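Local structure of UspA1 (Moraxella catarrhalis, 3NTN) at residues L101-D106 against L117-A122; G94-F99 against A110-V115; I59-N64 against N73-E78. The protein is a trimeric autotransporter adhesin of the bacterial outer membrane, associated with binding of fibronectin and the receptor CEACAM1. All blocks are in the same frame, centred on the assembly; numbering follows the deposited sequence.

Contact 1: residues L101-D106 against L117-A122; sequences LGSNTD and LGHNTA
Leu101 O receives two groups from the neighbouring coil: Gly118 N donates to Leu101 O at 2.7 Å, within the carbonyl plane and with an N-H...O angle of 161°, while Leu117 CA makes a CA-H...O contact with Leu101 O, 3.3 Å between the two heavy atoms. The two leucines form a parallel bridge and turn to the same face, where Leu101 CB meets Leu117 CD2 at 4.2 Å. Immediately afterwards both coils turn a corner at a glycine, Gly102 alongside Gly118; the backbone angles of Gly118 would press a CB against the carbonyl O of Leu117, which explains glycine here.

Past the corner, Asn120 N donates to Ser103 O at 2.9 Å, somewhat tilted from the carbonyl plane, and belongs to a type II turn running from Gly118 to Thr121. His119 is modelled in two conformers; in the one described, CG anti to the backbone N (chi1 176°) brings CD2 to 3.0 Å from Ser103 OG, a detail that is therefore uncertain. Further on, Thr121 O is approached twice, accepting from Asp106 N at 3.0 Å and meeting the CA of Thr105 at 3.2 Å. Thr105 CG2 lies against Thr121 CB at 4.1 Å, and its hydroxyl is occupied by Asn89 OD1.

Stacked coils that turn at glycines belong to the parallel beta-roll of the trimeric adhesin head. The contact joins the ends of strands 99-101 and 115-117 and the loops that leave them. Asn89, which also donates to Gly102 O, links it to the coil before. On the leucine face the trimer closes in: Leu117 packs on Leu117 of both the second and third subunits, and Leu101 on Leu101 of the third, on one face of the long parallel sheet to which both strands belong.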
loop_
_atom_site.group_PDB
_atom_site.type_symbol
_atom_site.label_atom_id
_atom_site.label_comp_id
_atom_site.label_asym_id
_atom_site.label_seq_id
_atom_site.Cartn_x
_atom_site.Cartn_y
_atom_site.Cartn_z
ATOM N N LEU B 101 3.269 0.111 9.284
ATOM C CA LEU B 101 2.434 1.231 9.705
ATOM C C LEU B 101 1.098 0.572 10.016
ATOM O O LEU B 101 0.379 0.196 9.099
ATOM C CB LEU B 101 2.331 2.298 8.582
ATOM C CG LEU B 101 1.396 3.496 8.841
ATOM C CD1 LEU B 101 1.882 4.336 10.009
ATOM C CD2 LEU B 101 1.216 4.354 7.603
ATOM N N GLY B 102 0.814 0.347 11.294
ATOM C CA GLY B 102 -0.201 -0.618 11.675
ATOM C C GLY B 102 -0.184 -0.899 13.161
ATOM O O GLY B 102 0.580 -0.262 13.924
ATOM N N SER B 103 -1.023 -1.839 13.586
ATOM C CA SER B 103 -1.138 -2.234 14.971
ATOM C C SER B 103 -1.435 -3.720 15.043
ATOM O O SER B 103 -1.976 -4.292 14.105
ATOM C CB SER B 103 -2.261 -1.469 15.649
ATOM O OG SER B 103 -3.442 -1.519 14.880
ATOM N N ASN B 104 -0.997 -4.353 16.134
ATOM C CA ASN B 104 -1.335 -5.730 16.419
ATOM C C ASN B 104 -1.013 -6.629 15.242
ATOM O O ASN B 104 -1.801 -7.522 14.916
ATOM C CB ASN B 104 -2.823 -5.859 16.830
ATOM C CG ASN B 104 -3.118 -5.183 18.177
ATOM O OD1 ASN B 104 -3.186 -3.973 18.249
ATOM N ND2 ASN B 104 -3.307 -5.967 19.236
ATOM N N THR B 105 0.140 -6.380 14.613
ATOM C CA THR B 105 0.559 -7.162 13.454
ATOM C C THR B 105 1.226 -8.511 13.847
ATOM O O THR B 105 1.423 -8.820 15.028
ATOM C CB THR B 105 1.469 -6.341 12.491
ATOM O OG1 THR B 105 2.562 -5.878 13.246
ATOM C CG2 THR B 105 0.764 -5.043 11.916
ATOM N N ASP B 106 1.510 -9.337 12.828
ATOM C CA ASP B 106 2.150 -10.642 13.008
ATOM C C ASP B 106 3.209 -10.705 11.942
ATOM O O ASP B 106 2.904 -10.735 10.731
ATOM C CB ASP B 106 1.125 -11.762 12.851
ATOM C CG ASP B 106 1.743 -13.181 12.829
ATOM O OD1 ASP B 106 2.795 -13.425 13.473
ATOM O OD2 ASP B 106 1.138 -14.080 12.174
ATOM N N LEU B 117 0.748 -3.048 6.421
ATOM C CA LEU B 117 -0.059 -1.872 6.612
ATOM C C LEU B 117 -1.321 -2.217 7.366
ATOM O O LEU B 117 -1.970 -3.166 7.016
ATOM C CB LEU B 117 -0.456 -1.296 5.249
ATOM C CG LEU B 117 0.684 -0.856 4.297
ATOM C CD1 LEU B 117 0.073 -0.425 3.018
ATOM C CD2 LEU B 117 1.506 0.334 4.944
ATOM N N GLY B 118 -1.701 -1.427 8.378
ATOM C CA GLY B 118 -3.002 -1.617 9.070
ATOM C C GLY B 118 -3.050 -2.502 10.303
ATOM O O GLY B 118 -2.113 -3.209 10.597
ATOM N N HIS B 119 -4.199 -2.456 10.966
ATOM C CA HIS B 119 -4.517 -3.212 12.184
ATOM C C HIS B 119 -4.789 -4.691 11.886
ATOM O O HIS B 119 -5.538 -5.022 10.944
ATOM C CB HIS B 119 -5.745 -2.553 12.868
ATOM C CG HIS B 119 -6.248 -3.279 14.075
ATOM N ND1 HIS B 119 -7.542 -3.753 14.170
ATOM C CD2 HIS B 119 -5.642 -3.600 15.241
ATOM C CE1 HIS B 119 -7.707 -4.339 15.346
ATOM N NE2 HIS B 119 -6.567 -4.260 16.012
ATOM N N ASN B 120 -4.211 -5.569 12.710
ATOM C CA ASN B 120 -4.313 -7.016 12.552
ATOM C C ASN B 120 -3.655 -7.531 11.267
ATOM O O ASN B 120 -4.008 -8.569 10.727
ATOM C CB ASN B 120 -5.771 -7.474 12.553
ATOM C CG ASN B 120 -6.415 -7.355 13.866
ATOM O OD1 ASN B 120 -5.758 -7.374 14.896
ATOM N ND2 ASN B 120 -7.745 -7.253 13.859
ATOM N N THR B 121 -2.704 -6.804 10.743
ATOM C CA THR B 121 -2.091 -7.207 9.489
ATOM C C THR B 121 -1.030 -8.311 9.683
ATOM O O THR B 121 -0.221 -8.220 10.588
ATOM C CB THR B 121 -1.579 -5.968 8.741
ATOM O OG1 THR B 121 -2.730 -5.260 8.243
ATOM C CG2 THR B 121 -0.700 -6.350 7.542
ATOM N N ALA B 122 -1.053 -9.357 8.850
ATOM C CA ALA B 122 0.008 -10.370 8.903
ATOM C C ALA B 122 0.994 -10.362 7.720
ATOM O O ALA B 122 0.602 -10.138 6.571
ATOM C CB ALA B 122 -0.588 -11.786 9.104
#

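Contact 2: residues G94-F99 against A110-V115; sequences GQQNVF and AQNGSV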
loop_
_atom_site.group_PDB
_atom_site.type_symbol
_atom_site.label_atom_id
_atom_site.label_comp_id
_atom_site.label_asym_id
_atom_site.label_seq_id
_atom_site.Cartn_x
_atom_site.Cartn_y
_atom_site.Cartn_z
ATOM N N GLY B 94 17.350 -10.518 12.511
ATOM C CA GLY B 94 17.304 -11.315 11.255
ATOM C C GLY B 94 16.023 -11.168 10.403
ATOM O O GLY B 94 15.740 -12.018 9.527
ATOM N N GLN B 95 15.250 -10.113 10.677
ATOM C CA GLN B 95 14.219 -9.608 9.793
ATOM C C GLN B 95 14.626 -8.189 9.495
ATOM O O GLN B 95 14.371 -7.316 10.306
ATOM C CB GLN B 95 12.846 -9.588 10.471
ATOM C CG GLN B 95 12.189 -10.921 10.506
ATOM C CD GLN B 95 10.867 -10.936 11.233
ATOM O OE1 GLN B 95 10.751 -10.457 12.376
ATOM N NE2 GLN B 95 9.859 -11.541 10.595
ATOM N N GLN B 96 15.236 -7.956 8.336
ATOM C CA GLN B 96 15.830 -6.685 8.004
ATOM C C GLN B 96 14.955 -5.954 7.010
ATOM O O GLN B 96 14.269 -6.572 6.224
ATOM C CB GLN B 96 17.229 -6.902 7.420
ATOM C CG GLN B 96 18.141 -7.669 8.352
ATOM C CD GLN B 96 19.453 -8.043 7.717
ATOM O OE1 GLN B 96 20.363 -7.203 7.604
ATOM N NE2 GLN B 96 19.570 -9.312 7.285
ATOM N N ASN B 97 14.957 -4.629 7.060
ATOM C CA ASN B 97 14.240 -3.815 6.070
ATOM C C ASN B 97 12.754 -4.031 6.050
ATOM O O ASN B 97 12.141 -4.102 4.984
ATOM C CB ASN B 97 14.818 -4.009 4.660
ATOM C CG ASN B 97 16.223 -3.511 4.558
ATOM O OD1 ASN B 97 17.137 -4.298 4.489
ATOM N ND2 ASN B 97 16.408 -2.187 4.584
ATOM N N VAL B 98 12.177 -4.133 7.239
ATOM C CA VAL B 98 10.771 -4.402 7.340
ATOM C C VAL B 98 10.085 -3.143 7.859
ATOM O O VAL B 98 10.619 -2.472 8.729
ATOM C CB VAL B 98 10.524 -5.592 8.222
ATOM C CG1 VAL B 98 9.014 -5.748 8.524
ATOM C CG2 VAL B 98 11.172 -6.864 7.605
ATOM N N PHE B 99 8.956 -2.778 7.241
ATOM C CA PHE B 99 8.283 -1.505 7.528
ATOM C C PHE B 99 6.862 -1.760 7.897
ATOM O O PHE B 99 6.151 -2.364 7.117
ATOM C CB PHE B 99 8.378 -0.566 6.320
ATOM C CG PHE B 99 9.827 -0.306 5.895
ATOM C CD1 PHE B 99 10.557 0.769 6.450
ATOM C CD2 PHE B 99 10.483 -1.186 5.017
ATOM C CE1 PHE B 99 11.889 0.989 6.105
ATOM C CE2 PHE B 99 11.837 -0.980 4.652
ATOM C CZ PHE B 99 12.548 0.095 5.218
ATOM N N ALA B 110 6.803 -12.961 7.851
ATOM C CA ALA B 110 7.310 -11.837 7.089
ATOM C C ALA B 110 8.786 -12.065 6.773
ATOM O O ALA B 110 9.567 -12.336 7.681
ATOM C CB ALA B 110 7.151 -10.621 7.898
ATOM N N GLN B 111 9.179 -11.975 5.506
ATOM C CA GLN B 111 10.611 -11.958 5.162
ATOM C C GLN B 111 11.200 -10.539 5.050
ATOM O O GLN B 111 10.485 -9.530 5.005
ATOM C CB GLN B 111 10.875 -12.696 3.844
ATOM C CG GLN B 111 10.410 -14.145 3.757
ATOM C CD GLN B 111 10.067 -14.516 2.308
ATOM O OE1 GLN B 111 9.306 -13.799 1.621
ATOM N NE2 GLN B 111 10.657 -15.619 1.822
ATOM N N ASN B 112 12.517 -10.479 4.987
ATOM C CA ASN B 112 13.242 -9.231 4.719
ATOM C C ASN B 112 12.571 -8.438 3.587
ATOM O O ASN B 112 12.243 -8.998 2.556
ATOM C CB ASN B 112 14.709 -9.519 4.381
ATOM C CG ASN B 112 15.438 -10.227 5.504
ATOM O OD1 ASN B 112 15.131 -10.038 6.687
ATOM N ND2 ASN B 112 16.414 -11.028 5.149
ATOM N N GLY B 113 12.344 -7.145 3.813
ATOM C CA GLY B 113 11.782 -6.290 2.783
ATOM C C GLY B 113 10.263 -6.233 2.837
ATOM O O GLY B 113 9.646 -5.669 1.974
ATOM N N SER B 114 9.633 -6.833 3.825
ATOM C CA SER B 114 8.182 -6.838 3.846
ATOM C C SER B 114 7.641 -5.469 4.259
ATOM O O SER B 114 8.268 -4.771 5.053
ATOM C CB SER B 114 7.704 -7.867 4.848
ATOM O OG SER B 114 7.881 -9.166 4.288
ATOM N N VAL B 115 6.426 -5.154 3.819
ATOM C CA VAL B 115 5.701 -3.996 4.315
ATOM C C VAL B 115 4.385 -4.518 4.905
ATOM O O VAL B 115 3.690 -5.291 4.277
ATOM C CB VAL B 115 5.499 -2.900 3.195
ATOM C CG1 VAL B 115 4.765 -1.650 3.698
ATOM C CG2 VAL B 115 6.857 -2.483 2.597
#
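The two coils run parallel in register, Gly113 N donating to Gln96 O at 3.1 Å and Phe99 N to Ser114 O at 3.0 Å, while a type II turn from Gln111 to Ser114 shapes the second coil. Side-chain amides replace backbone partners at the start. Asn112, its CG set beside the backbone N (chi1 -60°), places OD1 2.7 Å from Gln96 N; the bond is nearly straight at the hydrogen, 170°, although the donor comes from above the carbonyl plane. The side chain of Gln96 runs alongside that of Asn112, their amides almost perpendicular.

Gln95 reaches the other way: NE2 donates to Ala110 O at 3.0 Å, close to its own amide plane. The same amide also bonds Thr107 O through NE2 and Lys92 N through OE1, which fixes its rotation. Val98 spreads its two methyls, CG1 3.7 Å from Ser114 O and CG2 3.8 Å from Gln111 O, against the turn. Beyond it, Phe99 and Val115 form a parallel bridge with side chains on one face. Such stacking of parallel coils in register is characteristic of the left-handed parallel beta-roll of YadA-like heads.

Contact 3: residues I59-N64 against N73-E78; sequences IDNKAN and NKNTIE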
loop_
_atom_site.group_PDB
_atom_site.type_symbol
_atom_site.label_atom_id
_atom_site.label_comp_id
_atom_site.label_asym_id
_atom_site.label_seq_id
_atom_site.Cartn_x
_atom_site.Cartn_y
_atom_site.Cartn_z
ATOM N N ILE B 59 5.151 4.821 24.468
ATOM C CA ILE B 59 5.230 3.975 25.602
ATOM C C ILE B 59 5.762 2.592 25.217
ATOM O O ILE B 59 5.224 1.912 24.306
ATOM C CB ILE B 59 3.869 3.846 26.289
ATOM C CG1 ILE B 59 3.435 5.176 26.871
ATOM C CG2 ILE B 59 3.904 2.748 27.381
ATOM C CD1 ILE B 59 1.971 5.162 27.353
ATOM N N ASP B 60 6.829 2.176 25.902
ATOM C CA ASP B 60 7.291 0.784 25.853
ATOM C C ASP B 60 7.831 0.315 24.477
ATOM O O ASP B 60 7.634 -0.833 24.082
ATOM C CB ASP B 60 6.197 -0.201 26.422
ATOM C CG ASP B 60 6.814 -1.460 27.022
ATOM O OD1 ASP B 60 8.060 -1.564 27.096
ATOM O OD2 ASP B 60 6.082 -2.378 27.388
ATOM N N ASN B 61 8.547 1.191 23.783
ATOM C CA ASN B 61 9.130 0.876 22.472
ATOM C C ASN B 61 10.549 0.419 22.636
ATOM O O ASN B 61 11.199 0.810 23.619
ATOM C CB ASN B 61 9.080 2.096 21.569
ATOM C CG ASN B 61 7.665 2.570 21.355
ATOM O OD1 ASN B 61 6.892 1.883 20.699
ATOM N ND2 ASN B 61 7.282 3.709 21.966
ATOM N N LYS B 62 11.022 -0.414 21.706
ATOM C CA LYS B 62 12.405 -0.795 21.662
ATOM C C LYS B 62 12.907 -0.498 20.273
ATOM O O LYS B 62 12.523 -1.150 19.314
ATOM C CB LYS B 62 12.570 -2.293 21.934
ATOM C CG LYS B 62 12.234 -2.711 23.370
ATOM C CD LYS B 62 12.563 -4.231 23.588
ATOM C CE LYS B 62 12.409 -4.646 25.038
ATOM N NZ LYS B 62 11.114 -4.115 25.578
ATOM N N ALA B 63 13.794 0.482 20.169
ATOM C CA ALA B 63 14.323 0.865 18.893
ATOM C C ALA B 63 15.737 0.334 18.968
ATOM O O ALA B 63 16.703 1.125 19.079
ATOM C CB ALA B 63 14.295 2.336 18.800
ATOM N N ASN B 64 15.833 -1.014 18.900
ATOM C CA ASN B 64 17.018 -1.779 19.293
ATOM C C ASN B 64 17.757 -2.465 18.157
ATOM O O ASN B 64 18.146 -3.612 18.265
ATOM C CB ASN B 64 16.693 -2.800 20.402
ATOM C CG ASN B 64 16.333 -2.137 21.741
ATOM O OD1 ASN B 64 16.275 -0.908 21.848
ATOM N ND2 ASN B 64 16.060 -2.967 22.768
ATOM N N ASN B 73 3.051 2.866 20.728
ATOM C CA ASN B 73 3.006 1.993 21.882
ATOM C C ASN B 73 3.451 0.545 21.583
ATOM O O ASN B 73 2.833 -0.158 20.772
ATOM C CB ASN B 73 1.608 1.976 22.448
ATOM C CG ASN B 73 1.553 1.352 23.887
ATOM O OD1 ASN B 73 2.102 0.278 24.140
ATOM N ND2 ASN B 73 0.917 2.053 24.812
ATOM N N LYS B 74 4.488 0.069 22.277
ATOM C CA LYS B 74 4.865 -1.338 22.156
ATOM C C LYS B 74 5.300 -1.715 20.720
ATOM O O LYS B 74 4.910 -2.748 20.215
ATOM C CB LYS B 74 3.734 -2.290 22.606
ATOM C CG LYS B 74 3.893 -2.966 23.979
ATOM C CD LYS B 74 2.487 -3.192 24.628
ATOM C CE LYS B 74 2.512 -3.207 26.171
ATOM N NZ LYS B 74 2.383 -1.831 26.830
ATOM N N ASN B 75 6.109 -0.868 20.099
ATOM C CA ASN B 75 6.841 -1.248 18.895
ATOM C C ASN B 75 8.235 -1.759 19.267
ATOM O O ASN B 75 9.027 -1.004 19.827
ATOM C CB ASN B 75 6.916 -0.090 17.954
ATOM C CG ASN B 75 5.541 0.393 17.543
ATOM O OD1 ASN B 75 4.894 -0.236 16.704
ATOM N ND2 ASN B 75 5.071 1.495 18.146
ATOM N N THR B 76 8.503 -3.039 19.013
ATOM C CA THR B 76 9.810 -3.649 19.261
ATOM C C THR B 76 10.531 -3.871 17.916
ATOM O O THR B 76 10.051 -4.649 17.084
ATOM C CB THR B 76 9.666 -5.005 19.940
ATOM O OG1 THR B 76 8.853 -4.903 21.144
ATOM C CG2 THR B 76 11.067 -5.604 20.258
ATOM N N ILE B 77 11.685 -3.221 17.730
ATOM C CA ILE B 77 12.492 -3.449 16.543
ATOM C C ILE B 77 13.861 -3.978 16.905
ATOM O O ILE B 77 14.601 -3.310 17.582
ATOM C CB ILE B 77 12.700 -2.188 15.747
ATOM C CG1 ILE B 77 11.357 -1.698 15.230
ATOM C CG2 ILE B 77 13.525 -2.497 14.560
ATOM C CD1 ILE B 77 11.414 -0.318 14.904
ATOM N N GLU B 78 14.180 -5.190 16.446
ATOM C CA GLU B 78 15.439 -5.815 16.756
ATOM C C GLU B 78 16.112 -6.242 15.438
ATOM O O GLU B 78 17.045 -6.989 15.453
ATOM C CB GLU B 78 15.221 -6.999 17.711
ATOM C CG GLU B 78 14.968 -6.636 19.203
ATOM C CD GLU B 78 14.129 -7.699 20.007
ATOM O OE1 GLU B 78 13.599 -8.696 19.411
ATOM O OE2 GLU B 78 13.964 -7.494 21.243
#
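Asn61 and Asn75 adopt matching torsions, each with CG opposite its carbonyl carbon and beside the backbone N (chi1 -60° in both), which lays their amides side by side, only 10° from parallel. Asn61 OD1 is consequently gripped twice: Asn75 N donates to it at 2.9 Å and Asn75 ND2 at 3.2 Å, the two donors arriving from opposite faces of the Asn61 amide plane. Asn61 ND2 is held in turn by Gly72 O and Asn47 OD1, and Asn75 OD1 by Asn89 ND2, so an asparagine ladder continues through successive coils.

The side-chain bonds fill a gap in a parallel backbone ladder. Before it, Lys74 N donates to Ile59 O. After it the rungs follow in regular alternation, Lys62 N bonding to Asn75 O, Ile77 N to Lys62 O at 2.7 Å, and Asn64 N to Ile77 O. On the outer side Lys62 lies along Thr76, CD touching CG2 at 3.9 Å. Asp60 OD2 and Lys74 NZ form a long salt bridge of 3.8 Å.

Strands 62-63 and 75-77 are neighbours in a short parallel sheet that continues to 89-91. Behind them, Ala63 and Ile77 rest on Ala70 of strand 69-71, in the facing sheet, and Ile77 also on Ala84 of strand 83-85.

How the contacts relate
Following the chain from the N terminus, contact 3 comes first: 59-64 meets 73-78 one coil later, closing a short loop through strand 69-71 before the other contacts open. Contact 2 then opens at 94-99 and contact 1 at 101-106; contact 2 closes at 110-115 and contact 1 at 117-122, so the two cross along the sequence. Their segments adjoin around strands 99-101 and 115-117, and the centres of contacts 1 and 2 lie about 14 Å apart: contact 2 joins the segments leading into these strands, contact 1 the segments leading out. Asn89, bonded to residues of contacts 1 and 3, connects the earlier coils with the later ones.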